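Local coordinates for nucleosome assembly protein 1, putative (Plasmodium falciparum, PDB 3FS3), which probably acts as a histone chaperone of the nucleosome assembly protein family, binding histones and chromatin, at residues K177-K182 with E268-V273; A104-P109 with I136-N141; R120-V125 with V286-G291. All coordinates share one frame; numbering follows the deposited sequence.

How the interactions relate
Interactions 1 and 3 share helix 260-289. Interaction 1 sets the N-terminal half of that helix against strand 174-181, whereas interaction 3 ties its C-terminal end to the turn that leads into helix 123-126. Their centres are about 20 Å apart, and they touch where E272 OE2 packs 3.7 Å from T124 CG2. Interaction 2 lies at 140-147, an outermost strand of the same antiparallel sheet, two strands away from 174-181: it holds a loop against the start of that strand, with its centre about 25 Å from that of interaction 1 and about 17 Å from that of interaction 3. Interaction 1 is nested in the chain within the loop closed by interaction 3, while interactions 2 and 3 alternate along it.

Interaction 1: K177-K182 with E268-V273; sequences KTYHMK and EGDYEV
D270 is the polar hub here, its carboxylate receiving both K177 and Y179 where helix 260-289 packs across a face of the antiparallel sheet, the helix-on-sheet packing of the alpha+beta nucleosome assembly protein domain. The hydroxyl of Y179 donates a very short bond to D270 OD1, with OH and OD1 only 2.5 Å apart. K177 and D270 extend toward each other from opposite directions, and K177 NZ forms a salt bridge with D270 OD2 at 2.9 Å, adding a weak bond to OD1. OD1 thus has one very short donor and one weak one, and the paired charges should help keep D270 ionised. The lysine has a further hold beyond the contact: NZ also donates to the carbonyl oxygen of F240 and makes a cation-pi contact with that ring.

OD1 lies at the edge of the Y179 ring, near its plane, but the carboxylate is turned 46° from that plane. CG of D270 stands anti to the backbone N (chi1 -179°), which carries the carboxylate off the helix toward the strand. Alternation along the strand does the rest: K177, Y179 and M181 point at the helix, while T178 and H180 face the other side, where H180 stacks on H194 and bonds E196.

Outward from the polar group the contact becomes aromatic. Y271 turns its edge toward the face of Y179 in an offset edge-to-face pair, centroids 5.8 Å apart, with Y271 CD1 3.9 Å from Y179 CD1. The strand and helix segments run at 108° to each other, so the strand lies across the helix. Beyond the two tyrosines, M181 makes a Met-aromatic contact, its SD lying oblique to the Y271 ring, 5.0 Å from the centroid and 3.8 Å from CE1.

Interaction 2: A104-P109 with I136-N141; sequences AKIGTP and ILVYLN
N141 OD1 takes the backbone N-H of T108 at 2.7 Å, in the carbonyl plane, with a C=O...donor angle of 157°; G107 CA packs against the same oxygen at 3.1 Å. The other end of the amide is bridged by water. N141 ND2 donates to a water 3.1 Å away, and that water also lies within bonding distance of A104 O and I106 O, so the carboxamide reads the loop with both its donor and its acceptor.

G107 nestles against the type I turn L137-L140 that joins helix 131-137 to strand 140-147. Its N makes a weak bond to V138 O, and a second water bridges V138 O with G107 O. A third water links L140 O to T108 OG1, which is bonded in addition to L111 O.

Next to this, I106 lays CD1 over one face of the Y139 ring, a CH-pi contact 4.2 Å from the centroid. CG1 stands opposite the backbone N (chi1 -166°), the chain then bending at chi2 (64°) to bring CD1 over the ring although CB starts out pointing away.

The loop 104-109 is therefore joined to the strand's beginning largely through backbone groups, one asparagine amide and bridging water, with I106 against Y139 and V138 as a modest apolar complement.

Interaction 3: R120-V125 with V286-G291; sequences RNNNTV and VDYYLG
N121 and N122 take hold of different parts of Y288: the side chain of the first meets its backbone, that of the second its ring. N121 is directed toward the last turn of helix 260-289, and its ND2 donates to Y288 O at 2.6 Å, the donor tilted out of the carbonyl plane. G291 N reaches the same oxygen at 2.7 Å from the opposite face, as part of the Schellman motif that closes the helix. Y288 O is thus held by two donors. Y289 O is also near ND2, but the angle is too poor for a bond.

N122 crosses the Y288 ring obliquely, amide and ring planes 52° apart, with CB 3.7 Å from Y288 CE1 and ND2 3.6 Å from CZ. Its CG is anti to the backbone N (chi1 169°), leaving OD1 to cap helix 123-126: V125 N donates to it at 2.9 Å, almost straight at 177°. One side chain therefore serves twice, OD1 capping the helix while CB and ND2 lie against the ring. N121 O lies at the edge of the Y288 ring, in its plane.

Around this joint, Y288 also packs on A118 of helix 114-120 and Y289 meets F114 there, while D287 bonds Y66 of the second subunit.

Interaction 1: K177-K182 with E268-V273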
loop_
_atom_site.group_PDB
_atom_site.type_symbol
_atom_site.label_atom_id
_atom_site.label_comp_id
_atom_site.label_asym_id
_atom_site.label_seq_id
_atom_site.Cartn_x
_atom_site.Cartn_y
_atom_site.Cartn_z
ATOM N N LYS A 177 11.176 18.691 -4.991
ATOM C CA LYS A 177 10.065 18.144 -5.745
ATOM C C LYS A 177 8.942 17.990 -4.727
ATOM O O LYS A 177 9.093 17.281 -3.729
ATOM C CB LYS A 177 10.448 16.783 -6.328
ATOM C CG LYS A 177 9.381 16.145 -7.203
ATOM C CD LYS A 177 9.228 16.881 -8.513
ATOM C CE LYS A 177 8.166 16.234 -9.400
ATOM N NZ LYS A 177 8.635 15.006 -10.083
ATOM N N THR A 178 7.827 18.673 -4.969
ATOM C CA THR A 178 6.684 18.626 -4.066
ATOM C C THR A 178 5.535 17.785 -4.615
ATOM O O THR A 178 5.029 18.043 -5.704
ATOM C CB THR A 178 6.153 20.042 -3.778
ATOM O OG1 THR A 178 7.234 20.879 -3.350
ATOM C CG2 THR A 178 5.088 20.001 -2.678
ATOM N N TYR A 179 5.131 16.772 -3.855
ATOM C CA TYR A 179 4.029 15.908 -4.259
ATOM C C TYR A 179 2.787 16.286 -3.462
ATOM O O TYR A 179 2.732 16.082 -2.248
ATOM C CB TYR A 179 4.388 14.438 -4.023
ATOM C CG TYR A 179 5.401 13.928 -5.017
ATOM C CD1 TYR A 179 5.003 13.425 -6.255
ATOM C CD2 TYR A 179 6.762 14.040 -4.760
ATOM C CE1 TYR A 179 5.942 13.055 -7.217
ATOM C CE2 TYR A 179 7.705 13.677 -5.708
ATOM C CZ TYR A 179 7.294 13.188 -6.933
ATOM O OH TYR A 179 8.244 12.852 -7.869
ATOM N N HIS A 180 1.803 16.858 -4.154
ATOM C CA HIS A 180 0.545 17.278 -3.534
ATOM C C HIS A 180 -0.462 16.144 -3.622
ATOM O O HIS A 180 -0.775 15.669 -4.713
ATOM C CB HIS A 180 -0.003 18.515 -4.248
ATOM C CG HIS A 180 0.780 19.763 -3.976
ATOM N ND1 HIS A 180 0.662 20.472 -2.800
ATOM C CD2 HIS A 180 1.697 20.422 -4.723
ATOM C CE1 HIS A 180 1.469 21.518 -2.836
ATOM N NE2 HIS A 180 2.108 21.510 -3.992
ATOM N N MET A 181 -0.977 15.710 -2.476
ATOM C CA MET A 181 -1.927 14.605 -2.478
ATOM C C MET A 181 -3.046 14.699 -1.447
ATOM O O MET A 181 -2.914 15.376 -0.427
ATOM C CB MET A 181 -1.160 13.306 -2.295
ATOM C CG MET A 181 -0.026 13.178 -3.279
ATOM S SD MET A 181 1.155 11.978 -2.752
ATOM C CE MET A 181 0.311 10.483 -3.284
ATOM N N LYS A 182 -4.145 14.005 -1.740
ATOM C CA LYS A 182 -5.325 13.978 -0.878
ATOM C C LYS A 182 -4.978 13.956 0.605
ATOM O O LYS A 182 -5.603 14.657 1.400
ATOM C CB LYS A 182 -6.193 12.772 -1.225
ATOM N N GLU A 268 3.181 8.041 -13.407
ATOM C CA GLU A 268 3.319 6.804 -12.642
ATOM C C GLU A 268 4.770 6.473 -12.320
ATOM O O GLU A 268 5.107 6.194 -11.171
ATOM C CB GLU A 268 2.710 5.621 -13.404
ATOM C CG GLU A 268 1.262 5.295 -13.057
ATOM C CD GLU A 268 0.750 4.073 -13.814
ATOM O OE1 GLU A 268 1.359 2.989 -13.680
ATOM O OE2 GLU A 268 -0.257 4.191 -14.543
ATOM N N GLY A 269 5.617 6.490 -13.343
ATOM C CA GLY A 269 7.020 6.173 -13.151
ATOM C C GLY A 269 7.736 7.157 -12.249
ATOM O O GLY A 269 8.621 6.784 -11.476
ATOM N N ASP A 270 7.342 8.421 -12.353
ATOM C CA ASP A 270 7.931 9.492 -11.567
ATOM C C ASP A 270 7.576 9.335 -10.098
ATOM O O ASP A 270 8.424 9.502 -9.220
ATOM C CB ASP A 270 7.428 10.839 -12.091
ATOM C CG ASP A 270 8.005 12.009 -11.340
ATOM O OD1 ASP A 270 7.588 12.231 -10.187
ATOM O OD2 ASP A 270 8.877 12.705 -11.904
ATOM N N TYR A 271 6.317 9.011 -9.834
ATOM C CA TYR A 271 5.865 8.832 -8.468
ATOM C C TYR A 271 6.522 7.596 -7.863
ATOM O O TYR A 271 6.794 7.550 -6.663
ATOM C CB TYR A 271 4.350 8.670 -8.428
ATOM C CG TYR A 271 3.800 8.620 -7.028
ATOM C CD1 TYR A 271 3.821 9.749 -6.211
ATOM C CD2 TYR A 271 3.285 7.435 -6.502
ATOM C CE1 TYR A 271 3.343 9.700 -4.902
ATOM C CE2 TYR A 271 2.802 7.378 -5.191
ATOM C CZ TYR A 271 2.837 8.511 -4.401
ATOM O OH TYR A 271 2.373 8.459 -3.105
ATOM N N GLU A 272 6.778 6.595 -8.699
ATOM C CA GLU A 272 7.399 5.364 -8.229
ATOM C C GLU A 272 8.815 5.680 -7.763
ATOM O O GLU A 272 9.274 5.186 -6.733
ATOM C CB GLU A 272 7.438 4.325 -9.351
ATOM C CG GLU A 272 7.552 2.891 -8.859
ATOM C CD GLU A 272 7.799 1.905 -9.983
ATOM O OE1 GLU A 272 7.159 2.033 -11.046
ATOM O OE2 GLU A 272 8.632 0.991 -9.799
ATOM N N VAL A 273 9.510 6.505 -8.533
ATOM C CA VAL A 273 10.873 6.892 -8.181
ATOM C C VAL A 273 10.873 7.682 -6.876
ATOM O O VAL A 273 11.654 7.401 -5.973
ATOM C CB VAL A 273 11.509 7.764 -9.280
ATOM C CG1 VAL A 273 12.845 8.310 -8.803
ATOM C CG2 VAL A 273 11.691 6.942 -10.550
#

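Interaction 2: A104-P109 with I136-N141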
loop_
_atom_site.group_PDB
_atom_site.type_symbol
_atom_site.label_atom_id
_atom_site.label_comp_id
_atom_site.label_asym_id
_atom_site.label_seq_id
_atom_site.Cartn_x
_atom_site.Cartn_y
_atom_site.Cartn_z
ATOM N N ALA A 104 33.164 22.430 1.058
ATOM C CA ALA A 104 33.920 21.805 -0.021
ATOM C C ALA A 104 33.155 21.840 -1.341
ATOM O O ALA A 104 31.924 21.928 -1.361
ATOM C CB ALA A 104 34.256 20.362 0.341
ATOM N N LYS A 105 33.895 21.766 -2.442
ATOM C CA LYS A 105 33.285 21.779 -3.762
ATOM C C LYS A 105 33.032 20.365 -4.276
ATOM O O LYS A 105 33.270 20.064 -5.448
ATOM C CB LYS A 105 34.162 22.547 -4.757
ATOM C CG LYS A 105 34.323 24.028 -4.430
ATOM C CD LYS A 105 34.742 24.829 -5.657
ATOM C CE LYS A 105 36.078 24.356 -6.229
ATOM N NZ LYS A 105 36.421 25.072 -7.497
ATOM N N ILE A 106 32.559 19.492 -3.391
ATOM C CA ILE A 106 32.245 18.126 -3.785
ATOM C C ILE A 106 31.190 17.547 -2.852
ATOM O O ILE A 106 31.116 17.915 -1.680
ATOM C CB ILE A 106 33.516 17.232 -3.807
ATOM C CG1 ILE A 106 33.213 15.933 -4.554
ATOM C CG2 ILE A 106 34.003 16.950 -2.403
ATOM C CD1 ILE A 106 32.863 16.137 -6.041
ATOM N N GLY A 107 30.354 16.662 -3.383
ATOM C CA GLY A 107 29.299 16.070 -2.577
ATOM C C GLY A 107 29.849 15.129 -1.530
ATOM O O GLY A 107 30.806 14.420 -1.802
ATOM N N THR A 108 29.261 15.136 -0.335
ATOM C CA THR A 108 29.687 14.251 0.752
ATOM C C THR A 108 31.199 13.983 0.722
ATOM O O THR A 108 31.630 12.852 0.525
ATOM C CB THR A 108 28.930 12.900 0.666
ATOM O OG1 THR A 108 29.267 12.234 -0.559
ATOM C CG2 THR A 108 27.421 13.130 0.690
ATOM N N PRO A 109 32.022 15.023 0.932
ATOM C CA PRO A 109 33.478 14.856 0.912
ATOM C C PRO A 109 34.071 13.836 1.876
ATOM O O PRO A 109 35.149 13.304 1.614
ATOM C CB PRO A 109 33.997 16.273 1.160
ATOM C CG PRO A 109 32.919 16.876 2.018
ATOM C CD PRO A 109 31.654 16.390 1.351
ATOM N N ILE A 136 27.131 14.691 -12.249
ATOM C CA ILE A 136 26.383 15.711 -11.526
ATOM C C ILE A 136 26.014 15.201 -10.123
ATOM O O ILE A 136 26.147 15.920 -9.126
ATOM C CB ILE A 136 25.100 16.108 -12.297
ATOM C CG1 ILE A 136 25.474 16.582 -13.704
ATOM C CG2 ILE A 136 24.375 17.254 -11.580
ATOM C CD1 ILE A 136 24.273 16.853 -14.597
ATOM N N LEU A 137 25.597 13.943 -10.050
ATOM C CA LEU A 137 25.177 13.342 -8.793
ATOM C C LEU A 137 26.284 13.201 -7.738
ATOM O O LEU A 137 25.999 13.070 -6.547
ATOM C CB LEU A 137 24.511 11.987 -9.078
ATOM C CG LEU A 137 23.186 12.064 -9.851
ATOM C CD1 LEU A 137 22.766 10.662 -10.293
ATOM C CD2 LEU A 137 22.094 12.709 -8.965
ATOM N N VAL A 138 27.541 13.236 -8.166
ATOM C CA VAL A 138 28.649 13.140 -7.229
ATOM C C VAL A 138 28.722 14.399 -6.353
ATOM O O VAL A 138 29.424 14.416 -5.345
ATOM C CB VAL A 138 30.009 12.960 -7.955
ATOM C CG1 VAL A 138 30.019 11.635 -8.734
ATOM C CG2 VAL A 138 30.268 14.138 -8.884
ATOM N N TYR A 139 28.004 15.447 -6.742
ATOM C CA TYR A 139 27.983 16.691 -5.972
ATOM C C TYR A 139 26.854 16.669 -4.941
ATOM O O TYR A 139 26.694 17.603 -4.160
ATOM C CB TYR A 139 27.791 17.886 -6.910
ATOM C CG TYR A 139 29.034 18.225 -7.700
ATOM C CD1 TYR A 139 30.007 19.069 -7.166
ATOM C CD2 TYR A 139 29.271 17.658 -8.957
ATOM C CE1 TYR A 139 31.186 19.343 -7.853
ATOM C CE2 TYR A 139 30.458 17.921 -9.658
ATOM C CZ TYR A 139 31.410 18.764 -9.093
ATOM O OH TYR A 139 32.606 19.006 -9.731
ATOM N N LEU A 140 26.076 15.592 -4.941
ATOM C CA LEU A 140 24.955 15.458 -4.022
ATOM C C LEU A 140 25.457 15.375 -2.566
ATOM O O LEU A 140 26.314 14.549 -2.243
ATOM C CB LEU A 140 24.139 14.216 -4.427
ATOM C CG LEU A 140 22.628 14.171 -4.170
ATOM C CD1 LEU A 140 21.987 15.506 -4.521
ATOM C CD2 LEU A 140 22.003 13.043 -4.984
ATOM N N ASN A 141 24.958 16.268 -1.707
ATOM C CA ASN A 141 25.347 16.294 -0.293
ATOM C C ASN A 141 24.306 15.631 0.586
ATOM O O ASN A 141 24.632 15.047 1.619
ATOM C CB ASN A 141 25.524 17.728 0.225
ATOM C CG ASN A 141 26.937 18.258 0.043
ATOM O OD1 ASN A 141 27.871 17.501 -0.232
ATOM N ND2 ASN A 141 27.103 19.562 0.215
HETATM O O HOH W 1 30.174 20.009 0.129
HETATM O O HOH W 2 31.088 13.008 -4.194
HETATM O O HOH W 3 27.446 12.055 -2.418
#

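Interaction 3: R120-V125 with V286-G291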
loop_
_atom_site.group_PDB
_atom_site.type_symbol
_atom_site.label_atom_id
_atom_site.label_comp_id
_atom_site.label_asym_id
_atom_site.label_seq_id
_atom_site.Cartn_x
_atom_site.Cartn_y
_atom_site.Cartn_z
ATOM N N ARG A 120 22.412 4.222 -7.182
ATOM C CA ARG A 120 22.769 3.227 -8.194
ATOM C C ARG A 120 22.402 1.817 -7.751
ATOM O O ARG A 120 21.895 1.031 -8.548
ATOM C CB ARG A 120 24.274 3.273 -8.494
ATOM C CG ARG A 120 24.671 4.185 -9.646
ATOM C CD ARG A 120 24.037 3.711 -10.942
ATOM N NE ARG A 120 24.569 4.406 -12.112
ATOM C CZ ARG A 120 23.972 4.416 -13.300
ATOM N NH1 ARG A 120 22.827 3.769 -13.461
ATOM N NH2 ARG A 120 24.514 5.075 -14.319
ATOM N N ASN A 121 22.654 1.508 -6.481
ATOM C CA ASN A 121 22.362 0.190 -5.935
ATOM C C ASN A 121 20.885 -0.121 -5.705
ATOM O O ASN A 121 20.548 -1.164 -5.143
ATOM C CB ASN A 121 23.148 -0.035 -4.636
ATOM C CG ASN A 121 24.649 -0.131 -4.875
ATOM O OD1 ASN A 121 25.085 -0.634 -5.906
ATOM N ND2 ASN A 121 25.442 0.342 -3.920
ATOM N N ASN A 122 20.002 0.780 -6.117
ATOM C CA ASN A 122 18.564 0.537 -5.984
ATOM C C ASN A 122 18.017 0.380 -7.398
ATOM O O ASN A 122 18.075 1.314 -8.197
ATOM C CB ASN A 122 17.870 1.697 -5.264
ATOM C CG ASN A 122 16.356 1.616 -5.352
ATOM O OD1 ASN A 122 15.777 1.792 -6.423
ATOM N ND2 ASN A 122 15.706 1.348 -4.224
ATOM N N ASN A 123 17.495 -0.806 -7.700
ATOM C CA ASN A 123 16.967 -1.120 -9.029
ATOM C C ASN A 123 16.084 -0.049 -9.653
ATOM O O ASN A 123 16.398 0.468 -10.725
ATOM C CB ASN A 123 16.192 -2.437 -8.995
ATOM C CG ASN A 123 16.999 -3.571 -8.391
ATOM O OD1 ASN A 123 18.197 -3.703 -8.651
ATOM N ND2 ASN A 123 16.343 -4.405 -7.589
ATOM N N THR A 124 14.981 0.273 -8.981
ATOM C CA THR A 124 14.029 1.269 -9.467
ATOM C C THR A 124 14.672 2.604 -9.847
ATOM O O THR A 124 14.456 3.110 -10.951
ATOM C CB THR A 124 12.926 1.539 -8.418
ATOM O OG1 THR A 124 12.282 0.307 -8.074
ATOM C CG2 THR A 124 11.886 2.492 -8.968
ATOM N N VAL A 125 15.455 3.174 -8.935
ATOM C CA VAL A 125 16.108 4.457 -9.185
ATOM C C VAL A 125 17.253 4.351 -10.181
ATOM O O VAL A 125 17.492 5.272 -10.963
ATOM C CB VAL A 125 16.670 5.067 -7.886
ATOM C CG1 VAL A 125 17.416 6.367 -8.203
ATOM C CG2 VAL A 125 15.541 5.310 -6.893
ATOM N N VAL A 286 22.851 4.134 3.682
ATOM C CA VAL A 286 24.133 3.452 3.751
ATOM C C VAL A 286 24.081 1.991 3.332
ATOM O O VAL A 286 25.038 1.489 2.753
ATOM C CB VAL A 286 24.776 3.565 5.164
ATOM C CG1 VAL A 286 24.026 2.693 6.181
ATOM C CG2 VAL A 286 26.247 3.174 5.082
ATOM N N ASP A 287 22.969 1.313 3.611
ATOM C CA ASP A 287 22.839 -0.092 3.235
ATOM C C ASP A 287 22.744 -0.248 1.725
ATOM O O ASP A 287 23.141 -1.280 1.170
ATOM C CB ASP A 287 21.637 -0.729 3.928
ATOM C CG ASP A 287 21.926 -1.069 5.375
ATOM O OD1 ASP A 287 23.114 -1.053 5.761
ATOM O OD2 ASP A 287 20.977 -1.365 6.125
ATOM N N TYR A 288 22.208 0.767 1.057
ATOM C CA TYR A 288 22.156 0.730 -0.397
ATOM C C TYR A 288 23.580 1.006 -0.871
ATOM O O TYR A 288 24.096 0.311 -1.742
ATOM C CB TYR A 288 21.185 1.782 -0.938
ATOM C CG TYR A 288 19.781 1.247 -1.049
ATOM C CD1 TYR A 288 19.451 0.300 -2.027
ATOM C CD2 TYR A 288 18.796 1.639 -0.149
ATOM C CE1 TYR A 288 18.168 -0.244 -2.099
ATOM C CE2 TYR A 288 17.508 1.102 -0.209
ATOM C CZ TYR A 288 17.202 0.163 -1.185
ATOM O OH TYR A 288 15.937 -0.367 -1.230
ATOM N N TYR A 289 24.223 2.011 -0.277
ATOM C CA TYR A 289 25.597 2.334 -0.642
ATOM C C TYR A 289 26.421 1.045 -0.610
ATOM O O TYR A 289 27.098 0.718 -1.581
ATOM C CB TYR A 289 26.181 3.347 0.339
ATOM C CG TYR A 289 27.672 3.540 0.205
ATOM C CD1 TYR A 289 28.202 4.504 -0.651
ATOM C CD2 TYR A 289 28.559 2.753 0.939
ATOM C CE1 TYR A 289 29.589 4.680 -0.771
ATOM C CE2 TYR A 289 29.937 2.917 0.828
ATOM C CZ TYR A 289 30.447 3.882 -0.023
ATOM O OH TYR A 289 31.816 4.050 -0.105
ATOM N N LEU A 290 26.344 0.315 0.503
ATOM C CA LEU A 290 27.074 -0.945 0.672
ATOM C C LEU A 290 26.514 -2.051 -0.215
ATOM O O LEU A 290 27.135 -3.096 -0.370
ATOM C CB LEU A 290 27.018 -1.416 2.137
ATOM C CG LEU A 290 27.807 -0.636 3.191
ATOM C CD1 LEU A 290 27.535 -1.207 4.568
ATOM C CD2 LEU A 290 29.295 -0.711 2.869
ATOM N N GLY A 291 25.331 -1.827 -0.777
ATOM C CA GLY A 291 24.719 -2.815 -1.650
ATOM C C GLY A 291 24.292 -4.102 -0.967
ATOM O O GLY A 291 24.232 -5.157 -1.599
#